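Local atomic coordinates of putative oxidoreductase yhhX (Escherichia coli K-12, PDB entry 3F4L), a protein that probably works as an NAD(P)-dependent oxidoreductase of the Gfo/Idh/MocA family, perhaps as a scyllo-inositol dehydrogenase using NADP+. Residues Pro190-Tyr195 with Thr340-Lys345; Asp181-Leu186 with Leu214-Leu219; Pro100-Ala105 with Asn325-Glu330; Val119-Asn124 with Asn315-Ser320. One frame throughout, in Å; residues are numbered along the deposited sequence.

In the fold
Contacts 1 and 2 lie within the C-terminal alpha/beta domain, whereas contacts 3 and 4 join the Rossmann domain to it. Contact 1 pairs the edge strand of the large sheet by backbone hydrogen bonds and is partly buried. Contact 2 packs helix 171-187 on a neighbouring strand of that sheet; it is buried and made of apolar side chains and one tyrosine. Contact 3 is a surface contact, with leucines and a glutamate meeting a helix start. Contact 4 is buried yet mostly polar. Contacts 3 and 4 both use the region of helix 319-331. Y195 of contact 1 hydrogen-bonds I328 of that same helix.

Contact 1 of 4, residues Pro190-Tyr195 with Thr340-Lys345; sequences PDHVAY and TVTLAK
An antiparallel strand pair forms one edge of the large mixed sheet of the C-terminal domain within this chain: H192-Y195 runs beside T340-T342, the last strand of the chain. The axes of the two short segments come within 4.6 Å. V193 and V341 form the hydrogen-bonded pair. V193 N gives to V341 O at 2.8 Å, and V341 N gives back to V193 O. Past the strand end, L343 N bonds D191 O at 2.9 Å.

H192 and T342 are a non-hydrogen-bonded pair, and their side chains lie alongside each other on the face that also carries A194 and T340. CG2 of T342 meets the edge of the imidazole, close to its plane, in a contact of 3.0 Å with H192 ND1. CB of D191 sits over one face of that ring, toward the rim. With an alanine here in place of H192, T342's methyl is likely to lose its ring neighbour, and P338 of the second subunit its packing partner. T340 OG1 hydrogen-bonds its counterpart T340 of the second subunit, so this face borders the dimer partner.

The other face holds V193, V341 and Y195. The Y195 ring crosses V341 at about a right angle: V341 CG2 meets Y195 CE1 at the ring's edge, 3.6 Å away. V193 CG1 lies over one ring face. Y195 OH hydrogen-bonds I328 O of helix 319-331. L343 continues this apolar cluster: its CD1 meets V193 CG2 at 3.5 Å. With CG anti to its carbonyl carbon (chi1 -82°), L343 also brings CD2 to P190 CG, 3.6 Å away.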
loop_
_atom_site.group_PDB
_atom_site.type_symbol
_atom_site.label_atom_id
_atom_site.label_comp_id
_atom_site.label_asym_id
_atom_site.label_seq_id
_atom_site.Cartn_x
_atom_site.Cartn_y
_atom_site.Cartn_z
ATOM N N PRO A 190 2.481 17.502 -5.657
ATOM C CA PRO A 190 1.248 16.732 -5.868
ATOM C C PRO A 190 -0.014 17.586 -5.787
ATOM O O PRO A 190 0.003 18.687 -5.219
ATOM C CB PRO A 190 1.295 15.702 -4.746
ATOM C CG PRO A 190 1.899 16.482 -3.629
ATOM C CD PRO A 190 3.044 17.232 -4.320
ATOM N N ASP A 191 -1.098 17.054 -6.345
ATOM C CA ASP A 191 -2.400 17.713 -6.331
ATOM C C ASP A 191 -3.069 17.497 -4.975
ATOM O O ASP A 191 -3.673 18.415 -4.413
ATOM C CB ASP A 191 -3.328 17.127 -7.408
ATOM C CG ASP A 191 -2.780 17.283 -8.809
ATOM O OD1 ASP A 191 -2.224 18.361 -9.111
ATOM O OD2 ASP A 191 -2.920 16.328 -9.609
ATOM N N HIS A 192 -2.974 16.266 -4.477
ATOM C CA HIS A 192 -3.585 15.882 -3.210
ATOM C C HIS A 192 -2.663 14.988 -2.387
ATOM O O HIS A 192 -1.747 14.353 -2.918
ATOM C CB HIS A 192 -4.863 15.079 -3.454
ATOM C CG HIS A 192 -5.722 15.610 -4.557
ATOM N ND1 HIS A 192 -6.511 16.731 -4.414
ATOM C CD2 HIS A 192 -5.928 15.161 -5.819
ATOM C CE1 HIS A 192 -7.170 16.948 -5.541
ATOM N NE2 HIS A 192 -6.833 16.009 -6.408
ATOM N N VAL A 193 -2.928 14.934 -1.088
ATOM C CA VAL A 193 -2.165 14.074 -0.193
ATOM C C VAL A 193 -3.105 13.386 0.783
ATOM O O VAL A 193 -3.955 14.032 1.390
ATOM C CB VAL A 193 -1.118 14.856 0.627
ATOM C CG1 VAL A 193 -0.388 13.896 1.563
ATOM C CG2 VAL A 193 -0.114 15.538 -0.298
ATOM N N ALA A 194 -2.973 12.070 0.910
ATOM C CA ALA A 194 -3.779 11.299 1.856
ATOM C C ALA A 194 -2.825 10.889 2.982
ATOM O O ALA A 194 -1.752 10.335 2.714
ATOM C CB ALA A 194 -4.359 10.043 1.188
ATOM N N TYR A 195 -3.219 11.145 4.227
ATOM C CA TYR A 195 -2.399 10.823 5.389
ATOM C C TYR A 195 -2.973 9.733 6.303
ATOM O O TYR A 195 -4.181 9.657 6.525
ATOM C CB TYR A 195 -2.182 12.060 6.276
ATOM C CG TYR A 195 -1.645 13.315 5.620
ATOM C CD1 TYR A 195 -2.508 14.299 5.139
ATOM C CD2 TYR A 195 -0.270 13.550 5.544
ATOM C CE1 TYR A 195 -2.017 15.488 4.608
ATOM C CE2 TYR A 195 0.232 14.733 5.012
ATOM C CZ TYR A 195 -0.645 15.699 4.548
ATOM O OH TYR A 195 -0.149 16.876 4.024
ATOM N N THR A 340 -7.276 13.676 4.175
ATOM C CA THR A 340 -6.814 13.974 2.830
ATOM C C THR A 340 -6.848 15.488 2.662
ATOM O O THR A 340 -7.665 16.172 3.286
ATOM C CB THR A 340 -7.713 13.319 1.763
ATOM O OG1 THR A 340 -7.789 11.908 1.995
ATOM C CG2 THR A 340 -7.145 13.558 0.372
ATOM N N VAL A 341 -5.946 16.010 1.840
ATOM C CA VAL A 341 -5.882 17.442 1.590
ATOM C C VAL A 341 -5.491 17.702 0.140
ATOM O O VAL A 341 -4.876 16.857 -0.517
ATOM C CB VAL A 341 -4.829 18.134 2.486
ATOM C CG1 VAL A 341 -5.089 17.815 3.959
ATOM C CG2 VAL A 341 -3.435 17.687 2.081
ATOM N N THR A 342 -5.864 18.875 -0.350
ATOM C CA THR A 342 -5.520 19.284 -1.699
ATOM C C THR A 342 -4.505 20.408 -1.541
ATOM O O THR A 342 -4.681 21.300 -0.708
ATOM C CB THR A 342 -6.751 19.806 -2.463
ATOM O OG1 THR A 342 -7.335 20.894 -1.739
ATOM C CG2 THR A 342 -7.784 18.705 -2.613
ATOM N N LEU A 343 -3.428 20.350 -2.315
ATOM C CA LEU A 343 -2.392 21.373 -2.247
ATOM C C LEU A 343 -2.630 22.492 -3.250
ATOM O O LEU A 343 -2.821 22.241 -4.441
ATOM C CB LEU A 343 -1.013 20.763 -2.521
ATOM C CG LEU A 343 -0.262 20.054 -1.399
ATOM C CD1 LEU A 343 -1.069 18.890 -0.904
ATOM C CD2 LEU A 343 1.097 19.592 -1.921
ATOM N N ALA A 344 -2.616 23.731 -2.770
ATOM C CA ALA A 344 -2.797 24.873 -3.657
ATOM C C ALA A 344 -1.480 24.981 -4.416
ATOM O O ALA A 344 -1.421 25.468 -5.548
ATOM C CB ALA A 344 -3.046 26.133 -2.843
ATOM N N LYS A 345 -0.430 24.492 -3.762
ATOM C CA LYS A 345 0.925 24.485 -4.298
ATOM C C LYS A 345 1.750 23.405 -3.579
ATOM O O LYS A 345 2.597 23.737 -2.721
ATOM C CB LYS A 345 1.571 25.864 -4.118
ATOM C CG LYS A 345 0.919 26.976 -4.937
ATOM C CD LYS A 345 1.468 28.338 -4.553
ATOM C CE LYS A 345 1.332 28.589 -3.052
ATOM N NZ LYS A 345 -0.061 28.372 -2.562
ATOM O OXT LYS A 345 1.527 22.215 -3.880
#

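Contact 2 of 4, residues Asp181-Leu186 with Leu214-Leu219; sequences DQIISL and LFYGDL
I183 and I184 of helix 171-187 meet L214 and Y216 of strand 209-216, and the apolar contacts come first. I183 touches with its CG2 branch, which is anti to the backbone N while CG1 (chi1 -64°) stands beside that N. That methyl reaches L214 CD2 at 4.1 Å, and the two side chains cross at a slant. The same methyl lies 4.1 Å from Y216 CE1, approaching the ring obliquely. I184 adds a looser contact, its CG1 being 4.4 Å from L214 CD2.

The tyrosine hydroxyl is the polar group at this interface. Y216 OH packs 3.8 Å from I183 CG2 and 4.1 Å from I184 CA. Its hydrogen bond is made with G188 O, just beyond the end of the helix. Through this bond the phenol links the strand to the residue just after the helix.

Two further sets of bonds shape the segments themselves. S185 OG gives to Q182 O at 2.8 Å, one turn back. Y216 and L219 bond each other through both backbone N-O pairs, closing a type II' beta turn. G217 takes the positive phi of that turn, and its N bonds D191 OD2, outside the two segments.

Helix and strand segments run nearly parallel, 5° apart, with axes 10.9 Å from each other at closest approach. This is the layered packing of a helix on a beta sheet in an alpha/beta domain, here the C-terminal domain of a Gfo/Idh/MocA protein.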
loop_
_atom_site.group_PDB
_atom_site.type_symbol
_atom_site.label_atom_id
_atom_site.label_comp_id
_atom_site.label_asym_id
_atom_site.label_seq_id
_atom_site.Cartn_x
_atom_site.Cartn_y
_atom_site.Cartn_z
ATOM N N ASP A 181 10.891 13.434 -0.050
ATOM C CA ASP A 181 11.778 14.255 -0.873
ATOM C C ASP A 181 12.144 13.510 -2.162
ATOM O O ASP A 181 12.211 14.108 -3.236
ATOM C CB ASP A 181 13.062 14.595 -0.120
ATOM C CG ASP A 181 14.082 15.280 -1.004
ATOM O OD1 ASP A 181 13.910 16.488 -1.301
ATOM O OD2 ASP A 181 15.050 14.605 -1.415
ATOM N N GLN A 182 12.379 12.204 -2.055
ATOM C CA GLN A 182 12.720 11.412 -3.239
ATOM C C GLN A 182 11.564 11.450 -4.240
ATOM O O GLN A 182 11.777 11.620 -5.439
ATOM C CB GLN A 182 12.996 9.957 -2.849
ATOM C CG GLN A 182 14.229 9.766 -1.988
ATOM C CD GLN A 182 14.455 8.314 -1.602
ATOM O OE1 GLN A 182 13.515 7.607 -1.255
ATOM N NE2 GLN A 182 15.717 7.871 -1.637
ATOM N N ILE A 183 10.337 11.282 -3.747
ATOM C CA ILE A 183 9.172 11.292 -4.633
ATOM C C ILE A 183 9.015 12.672 -5.263
ATOM O O ILE A 183 8.762 12.805 -6.463
ATOM C CB ILE A 183 7.864 10.915 -3.866
ATOM C CG1 ILE A 183 7.956 9.481 -3.346
ATOM C CG2 ILE A 183 6.657 11.065 -4.780
ATOM C CD1 ILE A 183 8.364 8.455 -4.422
ATOM N N ILE A 184 9.178 13.704 -4.449
ATOM C CA ILE A 184 9.057 15.067 -4.941
ATOM C C ILE A 184 10.119 15.376 -6.009
ATOM O O ILE A 184 9.826 16.039 -7.002
ATOM C CB ILE A 184 9.139 16.071 -3.752
ATOM C CG1 ILE A 184 7.851 15.970 -2.924
ATOM C CG2 ILE A 184 9.362 17.477 -4.251
ATOM C CD1 ILE A 184 7.932 16.598 -1.557
ATOM N N SER A 185 11.343 14.883 -5.823
ATOM C CA SER A 185 12.394 15.137 -6.804
ATOM C C SER A 185 12.059 14.487 -8.154
ATOM O O SER A 185 12.553 14.921 -9.186
ATOM C CB SER A 185 13.742 14.600 -6.311
ATOM O OG SER A 185 13.812 13.188 -6.480
ATOM N N LEU A 186 11.224 13.452 -8.149
ATOM C CA LEU A 186 10.851 12.761 -9.392
ATOM C C LEU A 186 9.617 13.336 -10.066
ATOM O O LEU A 186 9.569 13.469 -11.290
ATOM C CB LEU A 186 10.534 11.280 -9.133
ATOM C CG LEU A 186 11.579 10.345 -8.530
ATOM C CD1 LEU A 186 10.965 8.962 -8.291
ATOM C CD2 LEU A 186 12.762 10.257 -9.467
ATOM N N LEU A 214 0.800 10.596 -2.307
ATOM C CA LEU A 214 0.865 11.820 -3.090
ATOM C C LEU A 214 0.284 11.565 -4.468
ATOM O O LEU A 214 0.738 10.671 -5.184
ATOM C CB LEU A 214 2.316 12.293 -3.209
ATOM C CG LEU A 214 2.981 12.838 -1.935
ATOM C CD1 LEU A 214 3.045 11.757 -0.864
ATOM C CD2 LEU A 214 4.387 13.332 -2.270
ATOM N N PHE A 215 -0.716 12.354 -4.847
ATOM C CA PHE A 215 -1.347 12.172 -6.143
ATOM C C PHE A 215 -0.905 13.190 -7.182
ATOM O O PHE A 215 -0.892 14.386 -6.924
ATOM C CB PHE A 215 -2.871 12.228 -5.994
ATOM C CG PHE A 215 -3.423 11.213 -5.041
ATOM C CD1 PHE A 215 -3.202 11.337 -3.675
ATOM C CD2 PHE A 215 -4.167 10.132 -5.504
ATOM C CE1 PHE A 215 -3.713 10.411 -2.778
ATOM C CE2 PHE A 215 -4.683 9.195 -4.619
ATOM C CZ PHE A 215 -4.457 9.333 -3.247
ATOM N N TYR A 216 -0.523 12.700 -8.356
ATOM C CA TYR A 216 -0.122 13.565 -9.463
ATOM C C TYR A 216 -0.994 13.121 -10.627
ATOM O O TYR A 216 -0.642 12.210 -11.375
ATOM C CB TYR A 216 1.359 13.380 -9.814
ATOM C CG TYR A 216 2.317 13.675 -8.681
ATOM C CD1 TYR A 216 2.631 12.699 -7.725
ATOM C CD2 TYR A 216 2.937 14.921 -8.576
ATOM C CE1 TYR A 216 3.543 12.960 -6.698
ATOM C CE2 TYR A 216 3.855 15.187 -7.556
ATOM C CZ TYR A 216 4.153 14.198 -6.622
ATOM O OH TYR A 216 5.086 14.450 -5.628
ATOM N N GLY A 217 -2.148 13.761 -10.762
ATOM C CA GLY A 217 -3.066 13.379 -11.813
ATOM C C GLY A 217 -3.517 11.969 -11.502
ATOM O O GLY A 217 -3.995 11.701 -10.400
ATOM N N ASP A 218 -3.340 11.063 -12.457
ATOM C CA ASP A 218 -3.730 9.674 -12.281
ATOM C C ASP A 218 -2.635 8.856 -11.607
ATOM O O ASP A 218 -2.819 7.671 -11.351
ATOM C CB ASP A 218 -4.054 9.044 -13.635
ATOM C CG ASP A 218 -5.320 9.603 -14.249
ATOM O OD1 ASP A 218 -6.397 9.476 -13.626
ATOM O OD2 ASP A 218 -5.237 10.169 -15.359
ATOM N N LEU A 219 -1.494 9.482 -11.330
ATOM C CA LEU A 219 -0.385 8.782 -10.694
ATOM C C LEU A 219 -0.440 8.896 -9.178
ATOM O O LEU A 219 -0.715 9.971 -8.651
ATOM C CB LEU A 219 0.950 9.355 -11.163
ATOM C CG LEU A 219 2.126 8.982 -10.257
ATOM C CD1 LEU A 219 2.473 7.516 -10.444
ATOM C CD2 LEU A 219 3.317 9.866 -10.578
#

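Contact 3 of 4, residues Pro100-Ala105 with Asn325-Glu330; sequences PTLAQA and NLEILE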
loop_
_atom_site.group_PDB
_atom_site.type_symbol
_atom_site.label_atom_id
_atom_site.label_comp_id
_atom_site.label_asym_id
_atom_site.label_seq_id
_atom_site.Cartn_x
_atom_site.Cartn_y
_atom_site.Cartn_z
ATOM N N PRO A 100 11.877 24.909 11.302
ATOM C CA PRO A 100 10.738 24.361 12.036
ATOM C C PRO A 100 9.435 24.578 11.280
ATOM O O PRO A 100 8.493 23.791 11.417
ATOM C CB PRO A 100 10.760 25.142 13.354
ATOM C CG PRO A 100 12.216 25.516 13.513
ATOM C CD PRO A 100 12.575 25.930 12.105
ATOM N N THR A 101 9.389 25.639 10.476
ATOM C CA THR A 101 8.177 25.975 9.736
ATOM C C THR A 101 8.364 26.417 8.291
ATOM O O THR A 101 9.464 26.768 7.855
ATOM C CB THR A 101 7.402 27.093 10.450
ATOM O OG1 THR A 101 8.066 28.346 10.237
ATOM C CG2 THR A 101 7.339 26.818 11.937
ATOM N N LEU A 102 7.251 26.426 7.562
ATOM C CA LEU A 102 7.222 26.817 6.158
ATOM C C LEU A 102 7.608 28.290 5.992
ATOM O O LEU A 102 8.392 28.645 5.106
ATOM C CB LEU A 102 5.819 26.555 5.605
ATOM C CG LEU A 102 5.525 26.675 4.109
ATOM C CD1 LEU A 102 6.457 25.775 3.314
ATOM C CD2 LEU A 102 4.062 26.294 3.859
ATOM N N ALA A 103 7.062 29.147 6.848
ATOM C CA ALA A 103 7.366 30.574 6.788
ATOM C C ALA A 103 8.871 30.833 6.979
ATOM O O ALA A 103 9.474 31.592 6.221
ATOM C CB ALA A 103 6.556 31.327 7.850
ATOM N N GLN A 104 9.477 30.207 7.985
ATOM C CA GLN A 104 10.909 30.395 8.215
ATOM C C GLN A 104 11.716 29.940 7.006
ATOM O O GLN A 104 12.719 30.562 6.653
ATOM C CB GLN A 104 11.371 29.626 9.453
ATOM C CG GLN A 104 11.003 30.292 10.756
ATOM C CD GLN A 104 11.381 29.458 11.956
ATOM O OE1 GLN A 104 10.752 28.437 12.242
ATOM N NE2 GLN A 104 12.418 29.880 12.665
ATOM N N ALA A 105 11.284 28.850 6.379
ATOM C CA ALA A 105 11.970 28.339 5.200
ATOM C C ALA A 105 11.888 29.401 4.112
ATOM O O ALA A 105 12.883 29.738 3.473
ATOM C CB ALA A 105 11.313 27.055 4.723
ATOM N N ASN A 325 7.749 19.897 0.552
ATOM C CA ASN A 325 8.012 18.895 1.589
ATOM C C ASN A 325 7.539 19.393 2.961
ATOM O O ASN A 325 6.777 18.712 3.656
ATOM C CB ASN A 325 9.513 18.577 1.623
ATOM C CG ASN A 325 9.823 17.261 2.300
ATOM O OD1 ASN A 325 10.614 16.463 1.788
ATOM N ND2 ASN A 325 9.220 17.027 3.458
ATOM N N LEU A 326 7.993 20.579 3.351
ATOM C CA LEU A 326 7.608 21.162 4.633
ATOM C C LEU A 326 6.097 21.331 4.767
ATOM O O LEU A 326 5.526 21.076 5.829
ATOM C CB LEU A 326 8.286 22.521 4.817
ATOM C CG LEU A 326 9.740 22.538 5.305
ATOM C CD1 LEU A 326 10.566 21.485 4.567
ATOM C CD2 LEU A 326 10.314 23.944 5.077
ATOM N N GLU A 327 5.449 21.773 3.694
ATOM C CA GLU A 327 4.002 21.977 3.724
ATOM C C GLU A 327 3.262 20.653 3.915
ATOM O O GLU A 327 2.333 20.560 4.723
ATOM C CB GLU A 327 3.539 22.649 2.431
ATOM C CG GLU A 327 2.078 23.017 2.419
ATOM C CD GLU A 327 1.659 23.673 1.120
ATOM O OE1 GLU A 327 2.361 24.596 0.658
ATOM O OE2 GLU A 327 0.617 23.271 0.561
ATOM N N ILE A 328 3.680 19.629 3.173
ATOM C CA ILE A 328 3.052 18.315 3.281
ATOM C C ILE A 328 3.197 17.766 4.704
ATOM O O ILE A 328 2.240 17.259 5.280
ATOM C CB ILE A 328 3.658 17.317 2.253
ATOM C CG1 ILE A 328 3.248 17.740 0.827
ATOM C CG2 ILE A 328 3.150 15.900 2.538
ATOM C CD1 ILE A 328 3.892 16.929 -0.314
ATOM N N LEU A 329 4.391 17.878 5.277
ATOM C CA LEU A 329 4.607 17.398 6.634
ATOM C C LEU A 329 3.695 18.124 7.633
ATOM O O LEU A 329 3.033 17.486 8.461
ATOM C CB LEU A 329 6.080 17.584 7.030
ATOM C CG LEU A 329 7.067 16.632 6.345
ATOM C CD1 LEU A 329 8.499 17.001 6.697
ATOM C CD2 LEU A 329 6.756 15.197 6.786
ATOM N N GLU A 330 3.645 19.448 7.540
ATOM C CA GLU A 330 2.818 20.247 8.445
ATOM C C GLU A 330 1.344 19.907 8.352
ATOM O O GLU A 330 0.683 19.694 9.364
ATOM C CB GLU A 330 2.979 21.748 8.162
ATOM C CG GLU A 330 4.385 22.299 8.331
ATOM C CD GLU A 330 4.417 23.823 8.319
ATOM O OE1 GLU A 330 3.805 24.431 7.409
ATOM O OE2 GLU A 330 5.057 24.414 9.222
#
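The carboxylate of E330 lies at the start of helix 102-115. Its OE2 accepts a weak hydrogen bond from L102 N at 3.4 Å, and T101 CA is 3.5 Å from the same oxygen. OE1 rests against L102 CB. A negative group beside a helix N-terminus would probably be favoured by the helix dipole. T101 is the N-cap of this helix. Its OG1 accepts from Q104 N at 3.2 Å, in a nearly straight bond (169°), so the cap and the carboxylate use different backbone N-H groups.

Leucines fill the rest of the contact. L102 has CG anti to the backbone N (chi1 -171°), which carries its two methyls across to the other helix. CD1 meets L326 CB at 4.0 Å, and CD2 lies 3.9 Å from E327 CB. L326 answers with CD2, which presses on A105 CB at 3.3 Å, tighter than usual van der Waals contact.

L323, one turn before L326, also touches L102 and A105. Helix 319-331 thus packs on the first turn of the Rossmann-domain helix 102-115, while Y173 of helix 171-187 touches E330 and M180 touches I328 and L329.

Contact 4 of 4, residues Val119-Asn124 with Asn315-Ser320; sequences VTPYQN and NYVKES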
loop_
_atom_site.group_PDB
_atom_site.type_symbol
_atom_site.label_atom_id
_atom_site.label_comp_id
_atom_site.label_asym_id
_atom_site.label_seq_id
_atom_site.Cartn_x
_atom_site.Cartn_y
_atom_site.Cartn_z
ATOM N N VAL A 119 21.146 28.582 -0.079
ATOM C CA VAL A 119 20.793 27.941 1.187
ATOM C C VAL A 119 19.967 26.724 0.770
ATOM O O VAL A 119 19.014 26.845 0.004
ATOM C CB VAL A 119 19.975 28.858 2.124
ATOM C CG1 VAL A 119 18.583 29.135 1.549
ATOM C CG2 VAL A 119 19.864 28.217 3.486
ATOM N N THR A 120 20.335 25.549 1.260
ATOM C CA THR A 120 19.640 24.328 0.865
ATOM C C THR A 120 19.711 23.239 1.919
ATOM O O THR A 120 20.615 23.228 2.750
ATOM C CB THR A 120 20.262 23.767 -0.443
ATOM O OG1 THR A 120 19.610 22.547 -0.811
ATOM C CG2 THR A 120 21.753 23.479 -0.248
ATOM N N PRO A 121 18.734 22.319 1.916
ATOM C CA PRO A 121 18.747 21.228 2.893
ATOM C C PRO A 121 19.715 20.151 2.382
ATOM O O PRO A 121 20.151 20.200 1.232
ATOM C CB PRO A 121 17.297 20.752 2.893
ATOM C CG PRO A 121 16.892 20.954 1.456
ATOM C CD PRO A 121 17.471 22.332 1.154
ATOM N N TYR A 122 20.050 19.195 3.242
ATOM C CA TYR A 122 20.957 18.099 2.907
ATOM C C TYR A 122 20.090 16.881 2.594
ATOM O O TYR A 122 19.684 16.163 3.500
ATOM C CB TYR A 122 21.871 17.810 4.114
ATOM C CG TYR A 122 22.891 16.697 3.949
ATOM C CD1 TYR A 122 23.834 16.723 2.918
ATOM C CD2 TYR A 122 22.943 15.645 4.854
ATOM C CE1 TYR A 122 24.805 15.725 2.802
ATOM C CE2 TYR A 122 23.907 14.643 4.745
ATOM C CZ TYR A 122 24.829 14.693 3.721
ATOM O OH TYR A 122 25.775 13.709 3.616
ATOM N N GLN A 123 19.785 16.665 1.317
ATOM C CA GLN A 123 18.960 15.522 0.921
ATOM C C GLN A 123 19.851 14.470 0.281
ATOM O O GLN A 123 19.760 14.200 -0.909
ATOM C CB GLN A 123 17.870 15.964 -0.065
ATOM C CG GLN A 123 16.918 17.016 0.505
ATOM C CD GLN A 123 16.140 16.523 1.721
ATOM O OE1 GLN A 123 16.179 15.340 2.060
ATOM N NE2 GLN A 123 15.414 17.428 2.369
ATOM N N ASN A 124 20.707 13.868 1.097
ATOM C CA ASN A 124 21.643 12.863 0.619
ATOM C C ASN A 124 20.984 11.592 0.087
ATOM O O ASN A 124 21.577 10.887 -0.724
ATOM C CB ASN A 124 22.648 12.508 1.730
ATOM C CG ASN A 124 21.978 11.960 2.991
ATOM O OD1 ASN A 124 21.052 12.556 3.528
ATOM N ND2 ASN A 124 22.465 10.821 3.472
ATOM N N ASN A 315 21.195 24.628 -8.065
ATOM C CA ASN A 315 21.339 23.809 -6.861
ATOM C C ASN A 315 20.674 22.453 -7.102
ATOM O O ASN A 315 19.673 22.376 -7.818
ATOM C CB ASN A 315 20.687 24.524 -5.679
ATOM C CG ASN A 315 20.994 23.858 -4.350
ATOM O OD1 ASN A 315 22.157 23.704 -3.974
ATOM N ND2 ASN A 315 19.949 23.460 -3.632
ATOM N N TYR A 316 21.211 21.393 -6.500
ATOM C CA TYR A 316 20.659 20.054 -6.709
ATOM C C TYR A 316 19.225 19.907 -6.220
ATOM O O TYR A 316 18.467 19.088 -6.742
ATOM C CB TYR A 316 21.559 18.981 -6.067
ATOM C CG TYR A 316 21.462 18.847 -4.557
ATOM C CD1 TYR A 316 21.792 19.909 -3.710
ATOM C CD2 TYR A 316 21.071 17.640 -3.975
ATOM C CE1 TYR A 316 21.736 19.772 -2.326
ATOM C CE2 TYR A 316 21.008 17.491 -2.585
ATOM C CZ TYR A 316 21.345 18.561 -1.771
ATOM O OH TYR A 316 21.297 18.414 -0.404
ATOM N N VAL A 317 18.853 20.703 -5.222
ATOM C CA VAL A 317 17.495 20.680 -4.688
ATOM C C VAL A 317 16.799 21.992 -5.064
ATOM O O VAL A 317 17.338 23.078 -4.826
ATOM C CB VAL A 317 17.484 20.551 -3.144
ATOM C CG1 VAL A 317 16.053 20.620 -2.622
ATOM C CG2 VAL A 317 18.120 19.233 -2.720
ATOM N N LYS A 318 15.606 21.903 -5.641
ATOM C CA LYS A 318 14.883 23.111 -6.010
ATOM C C LYS A 318 14.128 23.666 -4.802
ATOM O O LYS A 318 13.636 22.906 -3.957
ATOM C CB LYS A 318 13.890 22.825 -7.143
ATOM C CG LYS A 318 14.512 22.160 -8.366
ATOM C CD LYS A 318 13.586 22.222 -9.577
ATOM C CE LYS A 318 12.251 21.550 -9.319
ATOM N NZ LYS A 318 11.350 21.690 -10.494
ATOM N N GLU A 319 14.040 24.994 -4.734
ATOM C CA GLU A 319 13.343 25.682 -3.647
ATOM C C GLU A 319 11.917 25.145 -3.486
ATOM O O GLU A 319 11.474 24.863 -2.372
ATOM C CB GLU A 319 13.311 27.199 -3.930
ATOM C CG GLU A 319 12.744 28.076 -2.805
ATOM C CD GLU A 319 12.745 29.574 -3.161
ATOM O OE1 GLU A 319 13.796 30.069 -3.631
ATOM O OE2 GLU A 319 11.707 30.255 -2.964
ATOM N N SER A 320 11.206 24.998 -4.603
ATOM C CA SER A 320 9.832 24.508 -4.573
ATOM C C SER A 320 9.708 23.114 -3.965
ATOM O O SER A 320 8.713 22.805 -3.324
ATOM C CB SER A 320 9.225 24.503 -5.982
ATOM O OG SER A 320 9.912 23.618 -6.852
#
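N315 and Y316 exchange hydrogen bonds with T120, P121 and Q123. The N315 amide nitrogen serves two acceptors. ND2 gives to T120 OG1 at 3.0 Å, with the oxygen close to the amide plane, and to V317 O at 2.9 Å, on a lone pair of that carbonyl. T120 OG1 in turn gives to P121 O at 3.2 Å. It reaches these partners because it stands anti to the backbone N (chi1 178°). A leucine in place of N315 would probably leave T120 OG1 and V317 O without this donor and loosen the hold on the 315-317 loop.

Y316 OH is also used twice. It accepts from Q123 N at 2.9 Å, with an N-H...O angle of 161°, and makes a weak bond to P121 O at 2.7 Å. P121 O is thus approached by two hydroxyls. Q123 O lies at the edge of the phenol ring, near its plane. V317 CG2 covers the centre of one ring face from 3.3 Å above.

Apolar contacts are few. V317 CG1 lies 4.2 Å from P121 CG, and CG2 is near Q123 CG.

Strand 119-121 is an edge strand of the parallel Rossmann sheet. The strand and the residues after it pack on the loop leading into helix 319-331, a buried junction between the nucleotide-binding Rossmann fold and the C-terminal alpha/beta domain.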